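Local coordinates for cytoplasmic protein (Cryptococcus neoformans var. grubii serotype A, PDB 7LPO) that probably hydrolyses steryl beta-glucosides, releasing glucose from the sterol, as a glycoside hydrolase of family 5, at residues A701-F713 / R742-Y754. Sequence-based numbering, arbitrary orientation.
Sequences ANEQVYTEIYLPF and RVEIQGQTLRWWY
Strand T707-Y710 runs antiparallel to T749-W753, axes 4.7 Å apart, with T707-W752 and I709-L750 as hydrogen-bonded pairs and E708-R751 and Y710-T749 as non-hydrogen-bonded ones. L711 N to Q748 O extends the pairing to the type II' turn of the 742-753 hairpin. There the straight side chain of Q748 (chi2 -179°) carries its amide along the F713 ring, nearly parallel to it, CG 3.4 Å from the ring centroid, and OE1 takes F713 N on a lone pair at 2.8 Å. Q748 NE2 and Y710 OH both bond A93 O, at the C-terminal end of helix 83-93. At the other end W753 is sandwiched: Y706 CB sits over one face of its pyrrole ring, R742 NH2 over the opposite face of the indole. W753 NE1 reaches E703 O at 3.1 Å, nearly straight (172°), and R742 NH2 meets E703 OE1 at 2.6 Å in a salt bridge. T707 OG1 donates to Y754 OH at 2.6 Å; V674 N and O engage these hydroxyls, just after strand 669-673. I709, L750 and W752 thus pack on I766 of the C-terminal domain's second sheet, E708 and R751 form salt bridges with R34 and D646 on the other face, and side-chain-to-backbone bonds hold both ends.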
loop_
_atom_site.group_PDB
_atom_site.type_symbol
_atom_site.label_atom_id
_atom_site.label_comp_id
_atom_site.label_asym_id
_atom_site.label_seq_id
_atom_site.Cartn_x
_atom_site.Cartn_y
_atom_site.Cartn_z
ATOM N N ALA A 701 16.297 -23.882 -22.145
ATOM C CA ALA A 701 15.656 -23.246 -23.288
ATOM C C ALA A 701 15.322 -24.311 -24.320
ATOM O O ALA A 701 16.164 -25.153 -24.643
ATOM C CB ALA A 701 16.557 -22.176 -23.918
ATOM N N ASN A 702 14.098 -24.277 -24.833
ATOM C CA ASN A 702 13.696 -25.175 -25.909
ATOM C C ASN A 702 12.456 -24.585 -26.569
ATOM O O ASN A 702 12.113 -23.418 -26.351
ATOM C CB ASN A 702 13.474 -26.602 -25.394
ATOM C CG ASN A 702 12.427 -26.680 -24.307
ATOM O OD1 ASN A 702 11.306 -26.202 -24.469
ATOM N ND2 ASN A 702 12.786 -27.303 -23.192
ATOM N N GLU A 703 11.789 -25.394 -27.396
ATOM C CA GLU A 703 10.659 -24.904 -28.175
ATOM C C GLU A 703 9.461 -24.577 -27.304
ATOM O O GLU A 703 8.583 -23.821 -27.731
ATOM C CB GLU A 703 10.256 -25.939 -29.226
ATOM C CG GLU A 703 11.356 -26.298 -30.207
ATOM C CD GLU A 703 12.182 -25.092 -30.631
ATOM O OE1 GLU A 703 11.667 -24.256 -31.404
ATOM O OE2 GLU A 703 13.346 -24.976 -30.183
ATOM N N GLN A 704 9.394 -25.147 -26.107
ATOM C CA GLN A 704 8.304 -24.895 -25.185
ATOM C C GLN A 704 8.707 -23.990 -24.031
ATOM O O GLN A 704 7.833 -23.569 -23.266
ATOM C CB GLN A 704 7.771 -26.227 -24.630
ATOM C CG GLN A 704 6.673 -26.878 -25.467
ATOM C CD GLN A 704 7.163 -27.328 -26.830
ATOM O OE1 GLN A 704 6.510 -27.075 -27.849
ATOM N NE2 GLN A 704 8.316 -28.002 -26.861
ATOM N N VAL A 705 9.999 -23.690 -23.883
ATOM C CA VAL A 705 10.519 -22.879 -22.783
ATOM C C VAL A 705 11.301 -21.733 -23.411
ATOM O O VAL A 705 12.452 -21.901 -23.825
ATOM C CB VAL A 705 11.394 -23.688 -21.819
ATOM C CG1 VAL A 705 11.853 -22.827 -20.658
ATOM C CG2 VAL A 705 10.614 -24.902 -21.320
ATOM N N TYR A 706 10.678 -20.559 -23.466
ATOM C CA TYR A 706 11.221 -19.402 -24.151
ATOM C C TYR A 706 10.844 -18.153 -23.367
ATOM O O TYR A 706 10.063 -18.194 -22.412
ATOM C CB TYR A 706 10.678 -19.325 -25.583
ATOM C CG TYR A 706 9.196 -19.532 -25.587
ATOM C CD1 TYR A 706 8.338 -18.473 -25.357
ATOM C CD2 TYR A 706 8.649 -20.799 -25.754
ATOM C CE1 TYR A 706 6.974 -18.654 -25.320
ATOM C CE2 TYR A 706 7.271 -20.996 -25.714
ATOM C CZ TYR A 706 6.445 -19.916 -25.501
ATOM O OH TYR A 706 5.081 -20.073 -25.455
ATOM N N THR A 707 11.394 -17.028 -23.798
ATOM C CA THR A 707 11.104 -15.738 -23.201
ATOM C C THR A 707 9.860 -15.127 -23.837
ATOM O O THR A 707 9.681 -15.177 -25.059
ATOM C CB THR A 707 12.307 -14.814 -23.372
ATOM O OG1 THR A 707 13.432 -15.381 -22.686
ATOM C CG2 THR A 707 12.024 -13.428 -22.836
ATOM N N GLU A 708 8.996 -14.566 -22.991
ATOM C CA GLU A 708 7.757 -13.930 -23.411
ATOM C C GLU A 708 7.771 -12.483 -22.949
ATOM O O GLU A 708 8.043 -12.201 -21.779
ATOM C CB GLU A 708 6.522 -14.628 -22.838
ATOM C CG GLU A 708 6.347 -16.057 -23.291
ATOM C CD GLU A 708 5.099 -16.712 -22.705
ATOM O OE1 GLU A 708 3.978 -16.310 -23.096
ATOM O OE2 GLU A 708 5.244 -17.626 -21.861
ATOM N N ILE A 709 7.466 -11.579 -23.869
ATOM C CA ILE A 709 7.483 -10.146 -23.632
ATOM C C ILE A 709 6.123 -9.591 -24.028
ATOM O O ILE A 709 5.577 -9.955 -25.075
ATOM C CB ILE A 709 8.616 -9.458 -24.429
ATOM C CG1 ILE A 709 9.963 -9.739 -23.761
ATOM C CG2 ILE A 709 8.351 -7.977 -24.552
ATOM C CD1 ILE A 709 11.165 -9.585 -24.699
ATOM N N TYR A 710 5.575 -8.717 -23.189
ATOM C CA TYR A 710 4.346 -7.999 -23.498
ATOM C C TYR A 710 4.681 -6.740 -24.289
ATOM O O TYR A 710 5.512 -5.936 -23.856
ATOM C CB TYR A 710 3.605 -7.638 -22.208
ATOM C CG TYR A 710 2.469 -6.651 -22.380
ATOM C CD1 TYR A 710 1.260 -7.041 -22.941
ATOM C CD2 TYR A 710 2.598 -5.337 -21.957
ATOM C CE1 TYR A 710 0.219 -6.138 -23.092
ATOM C CE2 TYR A 710 1.579 -4.435 -22.111
ATOM C CZ TYR A 710 0.383 -4.836 -22.674
ATOM O OH TYR A 710 -0.649 -3.940 -22.810
ATOM N N LEU A 711 4.037 -6.569 -25.440
ATOM C CA LEU A 711 4.199 -5.355 -26.243
ATOM C C LEU A 711 2.853 -4.660 -26.402
ATOM O O LEU A 711 1.982 -5.158 -27.141
ATOM C CB LEU A 711 4.793 -5.684 -27.609
ATOM C CG LEU A 711 6.191 -6.306 -27.626
ATOM C CD1 LEU A 711 6.525 -6.730 -29.050
ATOM C CD2 LEU A 711 7.242 -5.363 -27.092
ATOM N N PRO A 712 2.630 -3.518 -25.755
ATOM C CA PRO A 712 1.272 -2.953 -25.716
ATOM C C PRO A 712 0.856 -2.306 -27.033
ATOM O O PRO A 712 1.609 -1.538 -27.640
ATOM C CB PRO A 712 1.346 -1.919 -24.583
ATOM C CG PRO A 712 2.798 -1.519 -24.532
ATOM C CD PRO A 712 3.593 -2.743 -24.956
ATOM N N PHE A 713 -0.374 -2.614 -27.454
ATOM C CA PHE A 713 -1.013 -1.868 -28.531
ATOM C C PHE A 713 -0.962 -0.370 -28.274
ATOM O O PHE A 713 -0.910 0.425 -29.218
ATOM C CB PHE A 713 -2.486 -2.281 -28.676
ATOM C CG PHE A 713 -2.698 -3.656 -29.230
ATOM C CD1 PHE A 713 -1.882 -4.161 -30.226
ATOM C CD2 PHE A 713 -3.734 -4.437 -28.760
ATOM C CE1 PHE A 713 -2.093 -5.426 -30.740
ATOM C CE2 PHE A 713 -3.950 -5.698 -29.258
ATOM C CZ PHE A 713 -3.126 -6.196 -30.254
ATOM N N ARG A 742 15.512 -16.318 -32.388
ATOM C CA ARG A 742 14.415 -15.989 -33.287
ATOM C C ARG A 742 13.217 -15.517 -32.471
ATOM O O ARG A 742 13.095 -15.815 -31.280
ATOM C CB ARG A 742 14.017 -17.193 -34.154
ATOM C CG ARG A 742 13.404 -18.332 -33.369
ATOM C CD ARG A 742 13.115 -19.560 -34.245
ATOM N NE ARG A 742 12.634 -20.695 -33.448
ATOM C CZ ARG A 742 11.361 -20.894 -33.123
ATOM N NH1 ARG A 742 10.428 -20.045 -33.533
ATOM N NH2 ARG A 742 11.016 -21.947 -32.392
ATOM N N VAL A 743 12.315 -14.786 -33.133
ATOM C CA VAL A 743 11.156 -14.192 -32.474
ATOM C C VAL A 743 9.915 -14.352 -33.343
ATOM O O VAL A 743 9.993 -14.514 -34.562
ATOM C CB VAL A 743 11.367 -12.689 -32.168
ATOM C CG1 VAL A 743 12.738 -12.439 -31.545
ATOM C CG2 VAL A 743 11.227 -11.868 -33.448
ATOM N N GLU A 744 8.755 -14.282 -32.694
ATOM C CA GLU A 744 7.476 -14.194 -33.382
ATOM C C GLU A 744 6.496 -13.479 -32.462
ATOM O O GLU A 744 6.540 -13.645 -31.241
ATOM C CB GLU A 744 6.953 -15.577 -33.790
ATOM C CG GLU A 744 6.222 -16.328 -32.714
ATOM C CD GLU A 744 5.491 -17.553 -33.248
ATOM O OE1 GLU A 744 6.005 -18.193 -34.193
ATOM O OE2 GLU A 744 4.400 -17.872 -32.720
ATOM N N ILE A 745 5.614 -12.680 -33.054
ATOM C CA ILE A 745 4.650 -11.883 -32.308
ATOM C C ILE A 745 3.251 -12.429 -32.554
ATOM O O ILE A 745 2.928 -12.868 -33.664
ATOM C CB ILE A 745 4.718 -10.392 -32.700
ATOM C CG1 ILE A 745 4.500 -10.225 -34.204
ATOM C CG2 ILE A 745 6.066 -9.775 -32.323
ATOM C CD1 ILE A 745 4.460 -8.772 -34.686
ATOM N N GLN A 746 2.414 -12.379 -31.518
ATOM C CA GLN A 746 1.001 -12.726 -31.633
ATOM C C GLN A 746 0.229 -11.814 -30.693
ATOM O O GLN A 746 0.531 -11.761 -29.500
ATOM C CB GLN A 746 0.756 -14.199 -31.293
ATOM C CG GLN A 746 -0.699 -14.516 -30.951
ATOM C CD GLN A 746 -0.969 -16.006 -30.803
ATOM O OE1 GLN A 746 -0.341 -16.685 -29.991
ATOM N NE2 GLN A 746 -1.909 -16.521 -31.592
ATOM N N GLY A 747 -0.755 -11.101 -31.216
ATOM C CA GLY A 747 -1.496 -10.166 -30.380
ATOM C C GLY A 747 -0.547 -9.155 -29.768
ATOM O O GLY A 747 0.198 -8.472 -30.471
ATOM N N GLN A 748 -0.546 -9.064 -28.437
ATOM C CA GLN A 748 0.383 -8.209 -27.711
ATOM C C GLN A 748 1.539 -8.994 -27.093
ATOM O O GLN A 748 2.160 -8.524 -26.132
ATOM C CB GLN A 748 -0.363 -7.430 -26.627
ATOM C CG GLN A 748 -1.336 -6.399 -27.178
ATOM C CD GLN A 748 -2.035 -5.625 -26.083
ATOM O OE1 GLN A 748 -1.809 -4.427 -25.908
ATOM N NE2 GLN A 748 -2.884 -6.312 -25.328
ATOM N N THR A 749 1.849 -10.164 -27.634
ATOM C CA THR A 749 2.868 -11.048 -27.088
ATOM C C THR A 749 4.004 -11.210 -28.084
ATOM O O THR A 749 3.765 -11.464 -29.271
ATOM C CB THR A 749 2.282 -12.425 -26.755
ATOM O OG1 THR A 749 1.116 -12.274 -25.934
ATOM C CG2 THR A 749 3.304 -13.299 -26.018
ATOM N N LEU A 750 5.232 -11.064 -27.595
ATOM C CA LEU A 750 6.440 -11.395 -28.334
ATOM C C LEU A 750 7.072 -12.628 -27.703
ATOM O O LEU A 750 7.239 -12.686 -26.480
ATOM C CB LEU A 750 7.421 -10.226 -28.315
ATOM C CG LEU A 750 8.841 -10.529 -28.784
ATOM C CD1 LEU A 750 8.826 -11.052 -30.196
ATOM C CD2 LEU A 750 9.675 -9.278 -28.684
ATOM N N ARG A 751 7.412 -13.613 -28.531
ATOM C CA ARG A 751 8.018 -14.857 -28.074
ATOM C C ARG A 751 9.421 -14.940 -28.646
ATOM O O ARG A 751 9.614 -14.716 -29.842
ATOM C CB ARG A 751 7.189 -16.069 -28.502
ATOM C CG ARG A 751 5.813 -16.093 -27.865
ATOM C CD ARG A 751 5.113 -17.433 -28.051
ATOM N NE ARG A 751 3.870 -17.481 -27.279
ATOM C CZ ARG A 751 2.682 -17.105 -27.749
ATOM N NH1 ARG A 751 2.567 -16.663 -28.996
ATOM N NH2 ARG A 751 1.606 -17.174 -26.977
ATOM N N TRP A 752 10.392 -15.266 -27.796
ATOM C CA TRP A 752 11.808 -15.135 -28.120
ATOM C C TRP A 752 12.538 -16.414 -27.724
ATOM O O TRP A 752 12.775 -16.662 -26.535
ATOM C CB TRP A 752 12.387 -13.913 -27.415
ATOM C CG TRP A 752 13.801 -13.594 -27.765
ATOM C CD1 TRP A 752 14.499 -14.023 -28.858
ATOM C CD2 TRP A 752 14.699 -12.768 -27.017
ATOM N NE1 TRP A 752 15.774 -13.516 -28.834
ATOM C CE2 TRP A 752 15.922 -12.745 -27.710
ATOM C CE3 TRP A 752 14.588 -12.049 -25.827
ATOM C CZ2 TRP A 752 17.017 -12.027 -27.257
ATOM C CZ3 TRP A 752 15.676 -11.341 -25.380
ATOM C CH2 TRP A 752 16.873 -11.330 -26.092
ATOM N N TRP A 753 12.869 -17.230 -28.722
ATOM C CA TRP A 753 13.648 -18.443 -28.523
ATOM C C TRP A 753 15.118 -18.143 -28.770
ATOM O O TRP A 753 15.461 -17.416 -29.710
ATOM C CB TRP A 753 13.219 -19.560 -29.477
ATOM C CG TRP A 753 11.813 -20.055 -29.344
ATOM C CD1 TRP A 753 11.402 -21.182 -28.702
ATOM C CD2 TRP A 753 10.641 -19.465 -29.906
ATOM N NE1 TRP A 753 10.044 -21.329 -28.819
ATOM C CE2 TRP A 753 9.550 -20.282 -29.550
ATOM C CE3 TRP A 753 10.406 -18.322 -30.674
ATOM C CZ2 TRP A 753 8.248 -19.989 -29.930
ATOM C CZ3 TRP A 753 9.112 -18.037 -31.052
ATOM C CH2 TRP A 753 8.054 -18.863 -30.685
ATOM N N TYR A 754 15.991 -18.716 -27.945
ATOM C CA TYR A 754 17.419 -18.591 -28.198
ATOM C C TYR A 754 18.145 -19.749 -27.539
ATOM O O TYR A 754 17.643 -20.313 -26.561
ATOM C CB TYR A 754 17.981 -17.248 -27.691
ATOM C CG TYR A 754 17.471 -16.770 -26.346
ATOM C CD1 TYR A 754 17.841 -17.406 -25.170
ATOM C CD2 TYR A 754 16.646 -15.658 -26.257
ATOM C CE1 TYR A 754 17.371 -16.960 -23.938
ATOM C CE2 TYR A 754 16.179 -15.205 -25.041
ATOM C CZ TYR A 754 16.548 -15.855 -23.886
ATOM O OH TYR A 754 16.079 -15.389 -22.682
#